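PDB 6KHO: tryptophan decarboxylase 1 from Oryza sativa subsp. japonica, which uses pyridoxal 5'-phosphate to decarboxylate L-tryptophan to tryptamine, and 5-hydroxy-L-tryptophan to serotonin, in the serotonin pathway. Local coordinates for residues V184-A189 against P263-A268. Residues are numbered along the deposited sequence; the frame is centred on the assembly and turned at random.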
ATOM      1  N   VAL A 184     -13.797   2.987 -10.277  1.00 25.37           N
ATOM      2  CA  VAL A 184     -14.538   1.735 -10.340  1.00 26.52           C
ATOM      3  C   VAL A 184     -15.979   1.953  -9.896  1.00 28.94           C
ATOM      4  O   VAL A 184     -16.915   1.445 -10.520  1.00 28.81           O
ATOM      5  CB  VAL A 184     -13.836   0.651  -9.507  1.00 28.34           C
ATOM      6  CG1 VAL A 184     -14.797  -0.501  -9.213  1.00 28.25           C
ATOM      7  CG2 VAL A 184     -12.615   0.132 -10.271  1.00 31.17           C
ATOM      8  N   ALA A 185     -16.185   2.748  -8.847  1.00 27.24           N
ATOM      9  CA  ALA A 185     -17.553   3.040  -8.418  1.00 31.12           C
ATOM     10  C   ALA A 185     -18.324   3.788  -9.507  1.00 29.05           C
ATOM     11  O   ALA A 185     -19.475   3.452  -9.813  1.00 27.15           O
ATOM     12  CB  ALA A 185     -17.531   3.831  -7.111  1.00 28.60           C
ATOM     13  N   ALA A 186     -17.696   4.796 -10.119  1.00 25.69           N
ATOM     14  CA  ALA A 186     -18.367   5.545 -11.181  1.00 29.58           C
ATOM     15  C   ALA A 186     -18.648   4.652 -12.381  1.00 27.86           C
ATOM     16  O   ALA A 186     -19.742   4.697 -12.958  1.00 29.16           O
ATOM     17  CB  ALA A 186     -17.527   6.753 -11.596  1.00 24.98           C
ATOM     18  N   ARG A 187     -17.661   3.833 -12.765  1.00 28.67           N
ATOM     19  CA  ARG A 187     -17.831   2.877 -13.855  1.00 29.61           C
ATOM     20  C   ARG A 187     -19.024   1.959 -13.618  1.00 30.76           C
ATOM     21  O   ARG A 187     -19.876   1.779 -14.501  1.00 29.17           O
ATOM     22  CB  ARG A 187     -16.554   2.050 -14.020  1.00 25.83           C
ATOM     23  CG  ARG A 187     -16.603   1.013 -15.161  1.00 28.00           C
ATOM     24  CD  ARG A 187     -15.506  -0.057 -15.004  1.00 31.72           C
ATOM     25  NE  ARG A 187     -15.803  -0.977 -13.902  1.00 32.70           N
ATOM     26  CZ  ARG A 187     -14.948  -1.863 -13.392  1.00 32.07           C
ATOM     27  NH1 ARG A 187     -13.706  -1.965 -13.870  1.00 28.97           N
ATOM     28  NH2 ARG A 187     -15.336  -2.643 -12.389  1.00 29.49           N
ATOM     29  N   ASP A 188     -19.099   1.363 -12.429  1.00 28.51           N
ATOM     30  CA  ASP A 188     -20.148   0.380 -12.184  1.00 28.65           C
ATOM     31  C   ASP A 188     -21.527   1.032 -12.232  1.00 28.46           C
ATOM     32  O   ASP A 188     -22.479   0.443 -12.760  1.00 29.56           O
ATOM     33  CB  ASP A 188     -19.898  -0.330 -10.848  1.00 31.32           C
ATOM     34  CG  ASP A 188     -18.685  -1.283 -10.915  1.00 35.48           C
ATOM     35  OD1 ASP A 188     -18.183  -1.516 -12.046  1.00 31.19           O
ATOM     36  OD2 ASP A 188     -18.241  -1.801  -9.854  1.00 34.70           O
ATOM     37  N   ALA A 189     -21.637   2.265 -11.728  1.00 27.70           N
ATOM     38  CA  ALA A 189     -22.911   2.970 -11.754  1.00 30.46           C
ATOM     39  C   ALA A 189     -23.308   3.331 -13.180  1.00 31.67           C
ATOM     40  O   ALA A 189     -24.484   3.213 -13.551  1.00 31.85           O
ATOM     41  CB  ALA A 189     -22.832   4.222 -10.880  1.00 30.84           C
ATOM     42  N   PRO A 263     -20.613   9.944 -20.620  1.00 35.69           N
ATOM     43  CA  PRO A 263     -19.648  10.632 -19.753  1.00 32.98           C
ATOM     44  C   PRO A 263     -19.800  10.140 -18.324  1.00 36.47           C
ATOM     45  O   PRO A 263     -20.894  10.163 -17.755  1.00 31.44           O
ATOM     46  CB  PRO A 263     -20.027  12.111 -19.888  1.00 33.17           C
ATOM     47  CG  PRO A 263     -20.837  12.180 -21.153  1.00 32.70           C
ATOM     48  CD  PRO A 263     -21.566  10.885 -21.236  1.00 34.03           C
ATOM     49  N   THR A 264     -18.685   9.701 -17.748  1.00 31.45           N
ATOM     50  CA  THR A 264     -18.717   8.861 -16.561  1.00 32.71           C
ATOM     51  C   THR A 264     -18.022   9.471 -15.352  1.00 30.48           C
ATOM     52  O   THR A 264     -18.498   9.277 -14.229  1.00 30.13           O
ATOM     53  CB  THR A 264     -18.101   7.487 -16.890  1.00 32.41           C
ATOM     54  OG1 THR A 264     -18.950   6.793 -17.823  1.00 33.20           O
ATOM     55  CG2 THR A 264     -17.913   6.626 -15.635  1.00 32.43           C
ATOM     56  N   TYR A 265     -16.961  10.254 -15.547  1.00 29.39           N
ATOM     57  CA  TYR A 265     -16.066  10.618 -14.451  1.00 29.56           C
ATOM     58  C   TYR A 265     -15.192  11.776 -14.906  1.00 27.51           C
ATOM     59  O   TYR A 265     -14.678  11.763 -16.029  1.00 31.20           O
ATOM     60  CB  TYR A 265     -15.217   9.404 -14.055  1.00 25.31           C
ATOM     61  CG  TYR A 265     -14.262   9.535 -12.868  1.00 25.05           C
ATOM     62  CD1 TYR A 265     -13.118  10.319 -12.933  1.00 26.75           C
ATOM     63  CD2 TYR A 265     -14.479   8.787 -11.711  1.00 25.78           C
ATOM     64  CE1 TYR A 265     -12.228  10.382 -11.837  1.00 28.06           C
ATOM     65  CE2 TYR A 265     -13.602   8.838 -10.621  1.00 26.31           C
ATOM     66  CZ  TYR A 265     -12.487   9.637 -10.688  1.00 28.12           C
ATOM     67  OH  TYR A 265     -11.610   9.643  -9.611  1.00 29.57           O
ATOM     68  N   VAL A 266     -15.045  12.776 -14.039  1.00 26.68           N
ATOM     69  CA  VAL A 266     -14.161  13.917 -14.272  1.00 29.13           C
ATOM     70  C   VAL A 266     -13.193  14.033 -13.094  1.00 30.56           C
ATOM     71  O   VAL A 266     -13.613  13.983 -11.936  1.00 27.69           O
ATOM     72  CB  VAL A 266     -14.955  15.232 -14.430  1.00 29.21           C
ATOM     73  CG1 VAL A 266     -14.015  16.391 -14.668  1.00 32.18           C
ATOM     74  CG2 VAL A 266     -16.004  15.139 -15.569  1.00 31.10           C
ATOM     75  N   CYS A 267     -11.904  14.223 -13.383  1.00 31.13           N
ATOM     76  CA  CYS A 267     -10.913  14.519 -12.350  1.00 30.09           C
ATOM     77  C   CYS A 267     -10.529  15.990 -12.418  1.00 32.17           C
ATOM     78  O   CYS A 267     -10.036  16.457 -13.447  1.00 35.90           O
ATOM     79  CB  CYS A 267      -9.666  13.644 -12.497  1.00 31.19           C
ATOM     80  SG  CYS A 267      -8.496  13.811 -11.084  1.00 34.09           S
ATOM     81  N   ALA A 268     -10.762  16.719 -11.334  1.00 31.09           N
ATOM     82  CA  ALA A 268     -10.285  18.087 -11.179  1.00 31.64           C
ATOM     83  C   ALA A 268      -9.109  18.088 -10.214  1.00 35.20           C
ATOM     84  O   ALA A 268      -9.134  17.381  -9.202  1.00 35.23           O
ATOM     85  CB  ALA A 268     -11.386  19.003 -10.645  1.00 33.17           C
TER
HETATM   86  O   HOH W   1     -20.797   7.709 -13.077  1.00 38.05           O
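In the large, cofactor-binding domain of this fold-type I PLP enzyme, helix 175-194 packs on a central strand of the seven-stranded mixed sheet, and Ala186 meets Thr264 and Tyr265. The short segments run nearly antiparallel, at 161°, axes 7.7 Å apart, a spacing consistent with the small side chain of Ala186. Its CB lies 3.7 Å from CD2 of Tyr265, at the ring edge, in plane. A chi1 of -177°, with CG opposite the backbone N, lays the Tyr265 ring alongside the helix, where OH bonds to Thr182 OG1 one turn earlier; the ring also meets that of Trp294 on the adjoining strand, planes nearly parallel. Helix 175-194 begins at the cofactor, Thr175 and Ser176 both binding PLP, and the Tyr265 side chain is about 8 Å from that of Thr175. Thr264 CG2 stands 3.8 Å from Ala186 O, while OG1 bonds back to Val262 O. A water donates to Ala186 O (3.2 Å) and Thr264 O (3.0 Å), bridging the two backbones. Arg187 forms a side-on salt bridge to Asp188 OD1 through NE and NH2; NH1 bonds to Ala224 O of the same chain and NH2 to Arg222 O of the second subunit.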